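Local structure of betaine aldehyde dehydrogenase (Staphylococcus aureus subsp. aureus COL, 4QTO) at residues Val223-Lys227 / Gly228-Leu232; Asp290-Phe294 / Glu295-Asp299; Met408-Gln412 / Glu413-Gly417. The protein catalyses the oxidation of betaine aldehyde to glycine betaine, probably with NAD as the electron acceptor. One frame throughout, in Å; residues are numbered along the deposited sequence. Where two conformers were deposited one is given.

Contact 1: Val223-Lys227 / Gly228-Leu232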
loop_
_atom_site.group_PDB
_atom_site.type_symbol
_atom_site.label_atom_id
_atom_site.label_comp_id
_atom_site.label_asym_id
_atom_site.label_seq_id
_atom_site.Cartn_x
_atom_site.Cartn_y
_atom_site.Cartn_z
ATOM N N VAL A 223 -18.052 -24.450 -12.989
ATOM C CA VAL A 223 -17.252 -23.303 -13.447
ATOM C C VAL A 223 -16.049 -23.783 -14.230
ATOM O O VAL A 223 -15.727 -23.248 -15.299
ATOM C CB VAL A 223 -16.807 -22.445 -12.244
ATOM C CG1 VAL A 223 -15.826 -21.386 -12.685
ATOM C CG2 VAL A 223 -18.014 -21.813 -11.560
ATOM N N GLY A 224 -15.395 -24.799 -13.703
ATOM C CA GLY A 224 -14.272 -25.413 -14.340
ATOM C C GLY A 224 -12.918 -24.961 -13.860
ATOM O O GLY A 224 -12.546 -23.809 -14.039
ATOM N N PHE A 225 -12.187 -25.908 -13.269
ATOM C CA PHE A 225 -10.817 -25.700 -12.803
ATOM C C PHE A 225 -9.958 -26.873 -13.237
ATOM O O PHE A 225 -10.472 -27.990 -13.369
ATOM C CB PHE A 225 -10.766 -25.531 -11.274
ATOM C CG PHE A 225 -11.516 -24.325 -10.801
ATOM C CD1 PHE A 225 -10.898 -23.082 -10.779
ATOM C CD2 PHE A 225 -12.871 -24.390 -10.462
ATOM C CE1 PHE A 225 -11.608 -21.959 -10.422
ATOM C CE2 PHE A 225 -13.588 -23.268 -10.105
ATOM C CZ PHE A 225 -12.957 -22.026 -10.092
ATOM N N PRO A 226 -8.644 -26.645 -13.406
ATOM C CA PRO A 226 -7.798 -27.745 -13.858
ATOM C C PRO A 226 -7.812 -28.911 -12.874
ATOM O O PRO A 226 -7.960 -28.731 -11.668
ATOM C CB PRO A 226 -6.412 -27.102 -13.969
ATOM C CG PRO A 226 -6.700 -25.648 -14.203
ATOM C CD PRO A 226 -7.905 -25.376 -13.347
ATOM N N LYS A 227 -7.709 -30.119 -13.407
ATOM C CA LYS A 227 -7.738 -31.326 -12.632
ATOM C C LYS A 227 -6.702 -31.281 -11.504
ATOM O O LYS A 227 -5.531 -31.025 -11.762
ATOM C CB LYS A 227 -7.444 -32.465 -13.604
ATOM C CG LYS A 227 -7.575 -33.827 -13.061
ATOM C CD LYS A 227 -7.247 -34.835 -14.160
ATOM C CE LYS A 227 -7.349 -36.247 -13.617
ATOM N NZ LYS A 227 -6.953 -37.253 -14.637
ATOM N N GLY A 228 -7.145 -31.513 -10.274
ATOM C CA GLY A 228 -6.298 -31.484 -9.102
ATOM C C GLY A 228 -6.246 -30.150 -8.375
ATOM O O GLY A 228 -5.771 -30.079 -7.250
ATOM N N THR A 229 -6.740 -29.073 -9.005
ATOM C CA THR A 229 -6.715 -27.745 -8.369
ATOM C C THR A 229 -7.598 -27.675 -7.117
ATOM O O THR A 229 -7.251 -27.001 -6.141
ATOM C CB THR A 229 -7.205 -26.656 -9.355
ATOM O OG1 THR A 229 -6.335 -26.653 -10.488
ATOM C CG2 THR A 229 -7.147 -25.261 -8.737
ATOM N N ILE A 230 -8.743 -28.355 -7.176
ATOM C CA ILE A 230 -9.662 -28.426 -6.042
ATOM C C ILE A 230 -9.929 -29.887 -5.706
ATOM O O ILE A 230 -10.082 -30.736 -6.595
ATOM C CB ILE A 230 -10.981 -27.656 -6.274
ATOM C CG1 ILE A 230 -11.789 -28.222 -7.447
ATOM C CG2 ILE A 230 -10.680 -26.185 -6.473
ATOM C CD1 ILE A 230 -13.144 -27.561 -7.635
ATOM N N ASN A 231 -9.949 -30.209 -4.416
ATOM C CA ASN A 231 -10.221 -31.552 -3.964
ATOM C C ASN A 231 -10.990 -31.477 -2.640
ATOM O O ASN A 231 -10.734 -30.579 -1.800
ATOM C CB ASN A 231 -8.940 -32.352 -3.720
ATOM C CG ASN A 231 -7.975 -32.326 -4.894
ATOM O OD1 ASN A 231 -7.975 -33.231 -5.741
ATOM N ND2 ASN A 231 -7.176 -31.279 -4.970
ATOM N N LEU A 232 -11.909 -32.407 -2.469
ATOM C CA LEU A 232 -12.762 -32.519 -1.300
ATOM C C LEU A 232 -12.619 -33.905 -0.691
ATOM O O LEU A 232 -12.910 -34.921 -1.345
ATOM C CB LEU A 232 -14.236 -32.287 -1.717
ATOM C CG LEU A 232 -15.328 -32.541 -0.669
ATOM C CD1 LEU A 232 -15.188 -31.616 0.512
ATOM C CD2 LEU A 232 -16.736 -32.420 -1.270
#
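The carbonyl oxygen of Pro226 is held twice by one residue, a compact example of a turn reinforced by the side chain that closes it. Thr229 N donates to Pro226 O over 2.9 Å with a nearly straight N-H...O angle of 161°, closing a type II beta turn. Thr229 OG1 donates to the same Pro226 O, also at 2.9 Å, and approaches from the same face as the amide, 41° out of the carbonyl plane. The double grip follows from a chi1 of -60°, which sets the hydroxyl beside its own backbone N. There it also lies against the proline ring, with Thr229 OG1 3.5 Å from Pro226 CD. Gly228 takes the third turn position with positive phi, where a CB would press on the carbonyl of Lys227.

The turn joins helix 211-223 to strand 230-232, which runs parallel to strand 200-204 in the Rossmann-type sheet. Next to the turn, Phe225 CD2 approaches Ile230 CD1 at 4.3 Å, and Trp88 meets the Phe225 ring edge-to-face. Asn231 ND2 gives a bond of 2.9 Å to Gly228 O and another to Leu201 O, linking the turn to the neighbouring strand. With two donors on one face, Pro226 O is probably polarised, and the hydroxyl hydrogen of buried Thr229 is used within the turn.

Contact 2: Asp290-Phe294 / Glu295-Asp299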
loop_
_atom_site.group_PDB
_atom_site.type_symbol
_atom_site.label_atom_id
_atom_site.label_comp_id
_atom_site.label_asym_id
_atom_site.label_seq_id
_atom_site.Cartn_x
_atom_site.Cartn_y
_atom_site.Cartn_z
ATOM N N ASP A 290 -22.812 2.182 31.943
ATOM C CA ASP A 290 -24.061 2.746 32.456
ATOM C C ASP A 290 -24.633 3.850 31.571
ATOM O O ASP A 290 -25.778 4.233 31.756
ATOM C CB ASP A 290 -23.998 3.085 33.958
ATOM C CG ASP A 290 -23.084 4.197 34.315
ATOM O OD1 ASP A 290 -22.740 5.034 33.440
ATOM O OD2 ASP A 290 -22.731 4.266 35.536
ATOM N N ASP A 291 -23.856 4.324 30.589
ATOM C CA ASP A 291 -24.329 5.287 29.632
ATOM C C ASP A 291 -24.566 4.719 28.231
ATOM O O ASP A 291 -24.658 5.470 27.257
ATOM C CB ASP A 291 -23.444 6.535 29.587
ATOM C CG ASP A 291 -22.027 6.252 29.150
ATOM O OD1 ASP A 291 -21.670 5.075 28.937
ATOM O OD2 ASP A 291 -21.252 7.244 29.010
ATOM N N ALA A 292 -24.662 3.402 28.143
ATOM C CA ALA A 292 -25.106 2.763 26.939
ATOM C C ALA A 292 -26.584 3.070 26.712
ATOM O O ALA A 292 -27.330 3.387 27.670
ATOM C CB ALA A 292 -24.969 1.279 27.073
ATOM N N ASP A 293 -27.005 2.995 25.461
ATOM C CA ASP A 293 -28.434 2.984 25.107
ATOM C C ASP A 293 -28.877 1.635 25.685
ATOM O O ASP A 293 -28.490 0.544 25.205
ATOM C CB ASP A 293 -28.573 3.048 23.599
ATOM C CG ASP A 293 -29.992 2.886 23.105
ATOM O OD1 ASP A 293 -30.820 2.217 23.774
ATOM O OD2 ASP A 293 -30.235 3.362 21.957
ATOM N N PHE A 294 -29.662 1.679 26.772
ATOM C CA PHE A 294 -29.971 0.468 27.518
ATOM C C PHE A 294 -30.751 -0.577 26.750
ATOM O O PHE A 294 -30.360 -1.761 26.744
ATOM C CB PHE A 294 -30.688 0.837 28.839
ATOM C CG PHE A 294 -30.959 -0.342 29.704
ATOM C CD1 PHE A 294 -29.968 -0.877 30.503
ATOM C CD2 PHE A 294 -32.185 -0.951 29.651
ATOM C CE1 PHE A 294 -30.219 -2.002 31.299
ATOM C CE2 PHE A 294 -32.452 -2.054 30.460
ATOM C CZ PHE A 294 -31.467 -2.574 31.259
ATOM N N GLU A 295 -31.826 -0.169 26.076
ATOM C CA GLU A 295 -32.581 -1.164 25.304
ATOM C C GLU A 295 -31.772 -1.725 24.141
ATOM O O GLU A 295 -31.929 -2.895 23.791
ATOM C CB GLU A 295 -33.959 -0.672 24.908
ATOM C CG GLU A 295 -34.909 -0.513 26.132
ATOM C CD GLU A 295 -35.193 -1.797 26.977
ATOM O OE1 GLU A 295 -35.706 -1.650 28.129
ATOM O OE2 GLU A 295 -34.921 -2.965 26.568
ATOM N N LEU A 296 -30.882 -0.922 23.563
ATOM C CA LEU A 296 -29.995 -1.437 22.523
ATOM C C LEU A 296 -29.061 -2.508 23.113
ATOM O O LEU A 296 -28.828 -3.560 22.497
ATOM C CB LEU A 296 -29.146 -0.294 21.944
ATOM C CG LEU A 296 -28.105 -0.732 20.909
ATOM C CD1 LEU A 296 -28.731 -1.173 19.603
ATOM C CD2 LEU A 296 -27.132 0.412 20.647
ATOM N N ALA A 297 -28.513 -2.229 24.307
ATOM C CA ALA A 297 -27.566 -3.131 24.950
ATOM C C ALA A 297 -28.223 -4.444 25.316
ATOM O O ALA A 297 -27.585 -5.513 25.198
ATOM C CB ALA A 297 -26.947 -2.489 26.172
ATOM N N VAL A 298 -29.491 -4.399 25.751
ATOM C CA VAL A 298 -30.225 -5.621 26.044
ATOM C C VAL A 298 -30.476 -6.421 24.757
ATOM O O VAL A 298 -30.197 -7.632 24.699
ATOM C CB VAL A 298 -31.563 -5.339 26.745
ATOM C CG1 VAL A 298 -32.369 -6.608 26.908
ATOM C CG2 VAL A 298 -31.301 -4.707 28.103
ATOM N N ASP A 299 -30.933 -5.745 23.708
ATOM C CA ASP A 299 -31.164 -6.389 22.410
ATOM C C ASP A 299 -29.886 -7.081 21.913
ATOM O O ASP A 299 -29.904 -8.250 21.494
ATOM C CB ASP A 299 -31.603 -5.335 21.382
ATOM C CG ASP A 299 -31.804 -5.890 19.981
ATOM O OD1 ASP A 299 -32.883 -6.441 19.703
ATOM O OD2 ASP A 299 -30.920 -5.662 19.128
HETATM O O HOH W 1 -32.974 2.456 26.282
#
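Asp293 reaches over the first turn of a helix and meets Leu296 along most of its length. Its CB lies 3.8 Å from Leu296 CB, and Asp293 CG comes closer still, 3.5 Å from that same Leu296 CB, the two side chains crossing at about a right angle. Asp293 OD2 lies 3.8 Å from Leu296 CB, whereas Asp293 OD1 accepts from Leu296 N at 3.1 Å. With CG anti to the backbone N (chi1 173°) the carboxylate swings toward the helix start; the amide meets OD1 from above the carboxylate plane, 59° out of it. A water accepts from Glu295 N at 2.9 Å and gives a weak bond back to OD1, so Asp293 OD1 is also linked, through that water, to the preceding amide.

This is an N-cap: an acidic side chain occupies the position just before helix 294-306 and takes an amide that has no carbonyl earlier in the helix to serve it. Its negative charge probably interacts favourably with the helix dipole. The backbone follows suit, Ala297 N donating to Asp293 O at 2.9 Å. The helix comes after strand 285-288 of the seven-stranded sheet, and Ala292 and Leu296 both rest on Phe447 of strand 443-447.

The next residue, Phe294, uses its ring. Val298 CG2, one turn on, sits over one face of the ring, offset toward its rim, in a CH-pi contact, 4.0 Å from the Phe294 centroid and 24° off the ring normal. Glu295 OE1 lies at the ring edge and in its plane, 3.9 Å from Phe294 CD2. Lys328 makes a cation-pi contact with the same ring, while farther along the helix Asp299 accepts from the backbone of Val515 and Asn516 of the second subunit.

Contact 3: Met408-Gln412 / Glu413-Gly417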
loop_
_atom_site.group_PDB
_atom_site.type_symbol
_atom_site.label_atom_id
_atom_site.label_comp_id
_atom_site.label_asym_id
_atom_site.label_seq_id
_atom_site.Cartn_x
_atom_site.Cartn_y
_atom_site.Cartn_z
ATOM N N MET A 408 -13.425 -18.258 37.744
ATOM C CA MET A 408 -14.192 -19.467 37.441
ATOM C C MET A 408 -13.989 -20.084 36.077
ATOM O O MET A 408 -13.833 -19.378 35.087
ATOM C CB MET A 408 -15.679 -19.166 37.586
ATOM C CG MET A 408 -16.109 -18.757 38.975
ATOM S SD MET A 408 -17.863 -18.346 38.987
ATOM C CE MET A 408 -18.086 -18.082 40.762
ATOM N N ARG A 409 -14.047 -21.415 36.013
ATOM C CA ARG A 409 -13.971 -22.097 34.723
ATOM C C ARG A 409 -15.085 -21.691 33.752
ATOM O O ARG A 409 -14.853 -21.592 32.543
ATOM C CB ARG A 409 -14.036 -23.623 34.907
ATOM C CG ARG A 409 -12.847 -24.236 35.616
ATOM C CD ARG A 409 -12.972 -25.763 35.618
ATOM N NE ARG A 409 -13.057 -26.289 34.263
ATOM C CZ ARG A 409 -13.535 -27.476 33.913
ATOM N NH1 ARG A 409 -14.010 -28.326 34.820
ATOM N NH2 ARG A 409 -13.571 -27.805 32.630
ATOM N N ILE A 410 -16.287 -21.453 34.279
ATOM C CA ILE A 410 -17.429 -21.102 33.421
ATOM C C ILE A 410 -17.183 -19.761 32.732
ATOM O O ILE A 410 -17.725 -19.530 31.661
ATOM C CB ILE A 410 -18.775 -21.144 34.189
ATOM C CG1 ILE A 410 -20.003 -21.060 33.251
ATOM C CG2 ILE A 410 -18.852 -20.060 35.262
ATOM C CD1 ILE A 410 -20.250 -22.267 32.386
ATOM N N VAL A 411 -16.379 -18.900 33.346
ATOM C CA VAL A 411 -16.060 -17.590 32.765
ATOM C C VAL A 411 -14.866 -17.727 31.843
ATOM O O VAL A 411 -14.855 -17.127 30.768
ATOM C CB VAL A 411 -15.793 -16.524 33.851
ATOM C CG1 VAL A 411 -15.242 -15.245 33.221
ATOM C CG2 VAL A 411 -17.070 -16.246 34.617
ATOM N N GLN A 412 -13.865 -18.523 32.224
ATOM C CA GLN A 412 -12.652 -18.641 31.422
ATOM C C GLN A 412 -12.748 -19.528 30.187
ATOM O O GLN A 412 -12.118 -19.236 29.171
ATOM C CB GLN A 412 -11.512 -19.131 32.291
ATOM C CG GLN A 412 -11.050 -18.120 33.326
ATOM C CD GLN A 412 -10.420 -16.894 32.695
ATOM O OE1 GLN A 412 -9.613 -17.024 31.762
ATOM N NE2 GLN A 412 -10.738 -15.711 33.210
ATOM N N GLU A 413 -13.573 -20.564 30.243
ATOM C CA GLU A 413 -13.668 -21.528 29.164
ATOM C C GLU A 413 -14.822 -21.320 28.183
ATOM O O GLU A 413 -15.926 -20.919 28.561
ATOM C CB GLU A 413 -13.720 -22.942 29.769
ATOM C CG GLU A 413 -12.518 -23.215 30.657
ATOM C CD GLU A 413 -12.553 -24.576 31.335
ATOM O OE1 GLU A 413 -13.326 -25.461 30.909
ATOM O OE2 GLU A 413 -11.789 -24.748 32.292
ATOM N N GLU A 414 -14.557 -21.614 26.923
ATOM C CA GLU A 414 -15.563 -21.455 25.852
ATOM C C GLU A 414 -16.538 -22.630 25.860
ATOM O O GLU A 414 -16.165 -23.765 25.563
ATOM C CB GLU A 414 -14.887 -21.364 24.476
ATOM C CG GLU A 414 -15.838 -21.155 23.275
ATOM C CD GLU A 414 -15.170 -21.311 21.893
ATOM O OE1 GLU A 414 -14.554 -22.374 21.656
ATOM O OE2 GLU A 414 -15.363 -20.422 21.027
ATOM N N VAL A 415 -17.788 -22.340 26.155
ATOM C CA VAL A 415 -18.845 -23.362 26.187
ATOM C C VAL A 415 -19.400 -23.608 24.781
ATOM O O VAL A 415 -19.782 -24.743 24.434
ATOM C CB VAL A 415 -19.964 -22.890 27.153
ATOM C CG1 VAL A 415 -21.132 -23.833 27.174
ATOM C CG2 VAL A 415 -19.409 -22.699 28.580
ATOM N N PHE A 416 -19.484 -22.547 23.975
ATOM C CA PHE A 416 -19.987 -22.632 22.601
ATOM C C PHE A 416 -21.423 -23.149 22.559
ATOM O O PHE A 416 -21.804 -23.995 21.734
ATOM C CB PHE A 416 -19.080 -23.552 21.814
ATOM C CG PHE A 416 -18.886 -23.173 20.401
ATOM C CD1 PHE A 416 -18.083 -22.094 20.087
ATOM C CD2 PHE A 416 -19.426 -23.935 19.379
ATOM C CE1 PHE A 416 -17.842 -21.763 18.764
ATOM C CE2 PHE A 416 -19.176 -23.610 18.054
ATOM C CZ PHE A 416 -18.398 -22.522 17.755
ATOM N N GLY A 417 -22.250 -22.642 23.461
ATOM C CA GLY A 417 -23.639 -23.004 23.535
ATOM C C GLY A 417 -24.468 -21.774 23.855
ATOM O O GLY A 417 -23.917 -20.665 23.962
#
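Arg409 and Glu413, one helical turn apart, meet through a two-pronged salt bridge at the outer side of a short helix. Arg409 NE donates to Glu413 OE2 at 2.8 Å, almost straight at 168° and close to the guanidinium plane, while Arg409 NH2 gives a bond of 2.9 Å to the syn lone pair of Glu413 OE1. This is a side-on grip, one nitrogen to each oxygen, made possible by a bend in the arginine chain (chi3 58°) that turns NE back toward the carboxylate. The guanidinium and carboxylate planes remain 43° apart, so the pair is twisted rather than coplanar.

The tight part is where the Glu413 stem lies against the end of the helix: Glu413 CB is 3.3 Å and Glu413 CG 3.4 Å from Arg409 O. Glu413 N donates to that same oxygen at 2.8 Å, completing the last turn of helix 409-412. In one of two conformers of Ile410, its CD1 lies 3.9 Å from Val415 CG2; both residues are buried, and Tyr367 of helix 358-373 touches both.

The outer side is looser. Arg409 is exposed, and its NH1 bonds to a triethylene glycol probably left from crystallisation.

In the loop leaving the helix, Glu414 to Gly417 spell the Glu-Val-Phe-Gly sequence that in aldehyde dehydrogenase relatives lines the nicotinamide end of the cofactor cleft, and probably does so here; Glu414 OE2 accepts from Gly282 N. The Glu413 carboxylate returns to Arg409, and Tyr367 OH adds a hydrogen bond at OE1. With the arginine on both its oxygens and a tyrosine on one, the Glu413 carboxylate is fixed in rotation and probably stays ionised despite its partial burial.

How the contacts relate
All three contacts are local, and each sits where a helix begins or ends. Contact 1 belongs to the Rossmann-type sheet; contacts 2 and 3 flank the seven-stranded one, with centres about 24 Å apart, whereas contact 1 lies about 49 Å from contact 2, centre to centre, across the middle of the chain. All are partly buried, their exposed members being Lys227, Glu295 and Arg409 in turn. At 223-232 neutral donors share a turn carbonyl; at 290-299 an acidic side chain serves the start of a helix; at 408-417 opposite charges pair at the finish of one. Contact 2 alone meets another subunit, and only contact 3 holds a salt bridge between its own segments.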